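Local coordinates for uncharacterized protein McrA (Streptomyces coelicolor, PDB 5ZMO) that binds phosphorothioated DNA through its sulfur-binding domain, the part crystallised here, and is a type IV restriction enzyme whose full-length form probably acts as an HNH endonuclease, at residues 14-19 with 82-87; 139-144 with 150-155. One frame throughout, in Å; residues are numbered along the deposited sequence.

Overall arrangement
From the N terminus, helix 9-14 runs into the loop 14-19, which forms the first half of contact 1. The chain then passes through helices 28-41, 50-63 and 70-83 before 82-87 returns to that loop, so contact 1 closes a span of 62 residues. Contact 2 opens later, on helix 130-144, and closes after a seven-residue connection at helix 152-155. The two contacts follow in series and neither encloses the other. Their centres lie about 18 Å apart. R143 NH1 probably hydrogen-bonds to G14 O, linking segment 139-144 to 14-19. Contact 1 ties the N-terminal part to the end of helix 70-83; contact 2 folds back the C-terminal end.

Contact 1 (14-19 with 82-87); sequences GDVRPA and VRDDLW
V16 meets L86 and D84 through one methyl, CG2. The closest touch is CG2 of V16 against CD1 of L86, at 3.5 Å. The two side chains cross at a slant, and both are buried. D84 comes from another direction, with its side chain at about a right angle to that of V16. Its carboxylate carbon CG lies 4.1 Å from V16 CG2. In V16, CG2 sits beside the backbone N, while CG1 is anti to it (chi1 175°). This rotation turns CG2 to the second segment. L86 also packs on F9, R12 and V13 of helix 9-14.

The polar link is indirect. A water lies 2.5 Å from D84 OD1, unusually short, so its details are doubtful; its link to D15 O, 3.2 Å, is weak. The other carboxylate oxygen, OD2 of D84, forms a salt bridge with R29 of helix 28-41. D84 thus faces the loop while its charge is held by a third element.

The turn that presents D84 and L86 is a Schellman motif. D85 has positive phi and is its C-prime residue. D85 N bonds to V82 O at 2.9 Å, and L86 N bonds to L81 O. The motif ends helix 70-83 in the sulfur-binding domain. Nearby, A19 packs on a DNA phosphate and P18 on a modified group, consistent with a place beside the phosphorothioated DNA.

The contact is therefore mixed: a small apolar touch next to a carboxylate whose charge is probably balanced largely by R29, with at most a weak water link from its other oxygen to the loop.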
# COMPACT_ATOMS: atom_id res chain seq x y z
N GLY A 14 8.53 -8.08 4.27
CA GLY A 14 9.97 -7.82 4.50
C GLY A 14 10.84 -7.96 3.23
O GLY A 14 11.93 -7.39 3.17
N ASP A 15 10.37 -8.70 2.24
CA ASP A 15 11.04 -8.78 0.90
C ASP A 15 10.79 -7.56 0.02
O ASP A 15 11.35 -7.49 -1.08
CB ASP A 15 10.57 -10.01 0.12
CG ASP A 15 11.06 -11.35 0.71
OD1 ASP A 15 11.96 -11.36 1.59
OD2 ASP A 15 10.49 -12.39 0.29
N VAL A 16 9.91 -6.65 0.41
CA VAL A 16 9.77 -5.39 -0.31
C VAL A 16 10.99 -4.53 0.06
O VAL A 16 11.09 -4.06 1.22
CB VAL A 16 8.46 -4.64 0.02
CG1 VAL A 16 8.45 -3.27 -0.70
CG2 VAL A 16 7.26 -5.44 -0.42
N ARG A 17 11.89 -4.31 -0.91
CA ARG A 17 13.10 -3.54 -0.66
C ARG A 17 13.19 -2.47 -1.75
O ARG A 17 13.75 -2.76 -2.80
CB ARG A 17 14.35 -4.41 -0.78
CG ARG A 17 14.46 -5.55 0.20
CD ARG A 17 14.57 -5.11 1.64
NE ARG A 17 14.89 -6.14 2.65
CZ ARG A 17 15.05 -7.48 2.51
NH1 ARG A 17 14.93 -8.17 1.36
NH2 ARG A 17 15.33 -8.17 3.61
N PRO A 18 12.64 -1.28 -1.53
CA PRO A 18 12.59 -0.31 -2.64
C PRO A 18 13.96 0.24 -2.94
O PRO A 18 14.83 0.17 -2.10
CB PRO A 18 11.71 0.79 -2.10
CG PRO A 18 10.90 0.13 -1.01
CD PRO A 18 11.84 -0.84 -0.38
N ALA A 19 14.11 0.80 -4.10
CA ALA A 19 15.39 1.39 -4.50
C ALA A 19 15.72 2.53 -3.55
O ALA A 19 14.80 3.30 -3.14
CB ALA A 19 15.27 1.91 -5.92
N VAL A 82 1.34 -6.10 -6.86
CA VAL A 82 0.90 -7.40 -7.47
C VAL A 82 2.11 -8.29 -7.64
O VAL A 82 2.17 -9.49 -7.14
CB VAL A 82 0.11 -7.18 -8.79
CG1 VAL A 82 -0.21 -8.53 -9.49
CG2 VAL A 82 -1.16 -6.41 -8.51
N ARG A 83 3.15 -7.74 -8.25
CA ARG A 83 4.42 -8.48 -8.46
C ARG A 83 5.12 -8.95 -7.17
O ARG A 83 5.78 -9.99 -7.17
CB ARG A 83 5.43 -7.69 -9.33
CG ARG A 83 5.76 -8.29 -10.68
CD ARG A 83 7.16 -7.90 -11.20
NE ARG A 83 7.44 -8.53 -12.51
CZ ARG A 83 6.94 -8.12 -13.68
NH1 ARG A 83 7.26 -8.78 -14.80
NH2 ARG A 83 6.13 -7.05 -13.77
N ASP A 84 4.95 -8.20 -6.07
CA ASP A 84 5.46 -8.60 -4.77
C ASP A 84 4.59 -9.63 -4.01
O ASP A 84 4.90 -9.93 -2.85
CB ASP A 84 5.61 -7.37 -3.86
CG ASP A 84 6.66 -6.40 -4.33
OD1 ASP A 84 7.83 -6.82 -4.56
OD2 ASP A 84 6.34 -5.20 -4.43
N ASP A 85 3.56 -10.16 -4.65
CA ASP A 85 2.65 -11.18 -4.09
C ASP A 85 1.92 -10.63 -2.89
O ASP A 85 1.60 -11.41 -1.99
CB ASP A 85 3.38 -12.49 -3.71
CG ASP A 85 4.10 -13.12 -4.89
OD1 ASP A 85 3.57 -13.01 -6.02
OD2 ASP A 85 5.19 -13.71 -4.70
N LEU A 86 1.65 -9.33 -2.89
CA LEU A 86 0.98 -8.66 -1.74
C LEU A 86 -0.31 -7.97 -2.10
O LEU A 86 -0.93 -7.29 -1.25
CB LEU A 86 1.98 -7.66 -1.16
CG LEU A 86 3.10 -8.26 -0.34
CD1 LEU A 86 4.25 -7.27 -0.14
CD2 LEU A 86 2.48 -8.72 1.00
N TRP A 87 -0.75 -8.12 -3.33
CA TRP A 87 -1.81 -7.26 -3.84
C TRP A 87 -2.56 -7.87 -5.01
O TRP A 87 -1.97 -8.63 -5.76
CB TRP A 87 -1.20 -5.92 -4.21
CG TRP A 87 -2.06 -4.74 -4.34
CD1 TRP A 87 -2.34 -4.08 -5.52
CD2 TRP A 87 -2.66 -3.96 -3.31
NE1 TRP A 87 -3.10 -2.99 -5.29
CE2 TRP A 87 -3.27 -2.84 -3.94
CE3 TRP A 87 -2.72 -4.05 -1.90
CZ2 TRP A 87 -3.98 -1.88 -3.23
CZ3 TRP A 87 -3.37 -3.07 -1.20
CH2 TRP A 87 -3.99 -1.97 -1.87
O HOH W 1 9.07 -8.38 -3.10

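Contact 2 (139-144 with 150-155)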
# COMPACT_ATOMS: atom_id res chain seq x y z
N GLY A 139 7.02 -3.35 11.82
CA GLY A 139 8.16 -3.62 10.97
C GLY A 139 8.35 -2.60 9.89
O GLY A 139 9.48 -2.14 9.63
N LEU A 140 7.27 -2.22 9.20
CA LEU A 140 7.38 -1.17 8.16
C LEU A 140 7.76 0.18 8.74
O LEU A 140 8.52 0.91 8.17
CB LEU A 140 6.09 -1.03 7.37
CG LEU A 140 5.78 -2.12 6.39
CD1 LEU A 140 4.35 -2.11 5.91
CD2 LEU A 140 6.72 -1.94 5.19
N ILE A 141 7.20 0.51 9.89
CA ILE A 141 7.50 1.76 10.53
C ILE A 141 8.95 1.81 11.00
O ILE A 141 9.60 2.86 10.80
CB ILE A 141 6.54 2.03 11.72
CG1 ILE A 141 5.17 2.44 11.16
CG2 ILE A 141 7.05 3.15 12.61
CD1 ILE A 141 4.03 2.32 12.14
N ALA A 142 9.47 0.71 11.52
CA ALA A 142 10.87 0.67 12.00
C ALA A 142 11.81 0.82 10.86
O ALA A 142 12.83 1.52 10.97
CB ALA A 142 11.19 -0.60 12.74
N ARG A 143 11.49 0.20 9.73
CA ARG A 143 12.41 0.28 8.62
C ARG A 143 12.36 1.58 7.82
O ARG A 143 13.38 2.03 7.31
CB ARG A 143 12.17 -0.93 7.68
CG ARG A 143 13.18 -1.06 6.58
CD ARG A 143 12.98 -2.32 5.75
NE ARG A 143 13.25 -3.57 6.45
CZ ARG A 143 13.05 -4.78 5.90
NH1 ARG A 143 12.56 -4.91 4.65
NH2 ARG A 143 13.35 -5.88 6.59
N TYR A 144 11.17 2.15 7.62
CA TYR A 144 10.99 3.30 6.73
C TYR A 144 10.60 4.62 7.38
O TYR A 144 10.63 5.62 6.71
CB TYR A 144 9.90 2.95 5.68
CG TYR A 144 10.32 1.75 4.87
CD1 TYR A 144 11.41 1.84 4.02
CD2 TYR A 144 9.70 0.51 5.02
CE1 TYR A 144 11.85 0.72 3.29
CE2 TYR A 144 10.13 -0.61 4.30
CZ TYR A 144 11.20 -0.47 3.44
OH TYR A 144 11.59 -1.57 2.71
N ALA A 150 4.79 12.91 13.83
CA ALA A 150 3.52 13.16 14.52
C ALA A 150 2.42 13.08 13.47
O ALA A 150 2.53 13.57 12.32
CB ALA A 150 3.47 14.51 15.26
N GLY A 151 1.35 12.42 13.88
CA GLY A 151 0.22 12.24 13.03
C GLY A 151 0.22 10.95 12.26
O GLY A 151 -0.82 10.58 11.71
N LEU A 152 1.35 10.27 12.14
CA LEU A 152 1.39 9.12 11.20
C LEU A 152 0.44 8.02 11.67
O LEU A 152 -0.38 7.53 10.90
CB LEU A 152 2.79 8.56 11.06
CG LEU A 152 2.93 7.49 9.97
CD1 LEU A 152 4.25 7.64 9.23
CD2 LEU A 152 2.80 6.08 10.53
N LEU A 153 0.52 7.64 12.93
CA LEU A 153 -0.33 6.55 13.42
C LEU A 153 -1.80 6.85 13.25
O LEU A 153 -2.53 6.01 12.69
CB LEU A 153 -0.01 6.21 14.88
CG LEU A 153 1.06 5.16 15.18
CD1 LEU A 153 2.17 5.12 14.15
CD2 LEU A 153 1.58 5.24 16.61
N GLU A 154 -2.23 8.04 13.65
CA GLU A 154 -3.62 8.46 13.44
C GLU A 154 -3.99 8.48 11.97
O GLU A 154 -5.07 7.99 11.60
CB GLU A 154 -3.93 9.82 14.10
CG GLU A 154 -4.22 9.74 15.58
CD GLU A 154 -5.45 8.88 15.92
OE1 GLU A 154 -5.49 8.32 17.05
OE2 GLU A 154 -6.38 8.76 15.07
N ASP A 155 -3.12 9.00 11.12
CA ASP A 155 -3.50 9.21 9.71
C ASP A 155 -3.59 7.89 8.94
O ASP A 155 -4.36 7.78 7.95
CB ASP A 155 -2.58 10.21 8.99
CG ASP A 155 -2.91 11.69 9.33
OD1 ASP A 155 -3.92 11.93 10.06
OD2 ASP A 155 -2.17 12.58 8.87
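I141 reaches across to L152 and L153 with a single atom, its terminal methyl CD1. That methyl lies 3.9 Å from CD1 of L153 and 4.3 Å from CD2 of L152. The I141 and L153 side chains cross at about a right angle, so they meet at their methyl ends and do not run alongside each other.

I141 has an extended reach. Its CG1 is anti to the carbonyl carbon (chi1 -75°), and CD1 continues outward from CG1 with chi2 at 162°. The other branch, CG2, is anti to the backbone N and remains beside the carbonyl carbon. L153 behaves differently. Its CB does not point straight at the facing helix, yet its end turns nearer and brings CD1 to I141. Its chi2 of 32° departs from the usual staggered values. The second torsion of L152 is likewise displaced from a staggered value. The CB of L152 is directed toward helix 130-144, and its CD2 makes the longer of the two touches.

Two consecutive helices joined by a loop pack here, at the C-terminal end of the sulfur-binding domain. Helix 130-144 is followed by a short connection, and then by helix 152-155. G151 occupies the N-cap position of the second helix. Its phi is positive, a conformation glycine adopts readily. The bond from D155 N to G151 O, 2.9 Å, forms the first turn.

The nearest atom of the contact is about 10 Å from the bound nucleic acid, and the packing is purely apolar. L162, from the tail of the chain, also touches I141. The neighbouring L140 points another way and packs on L33 and L34 of helix 28-41.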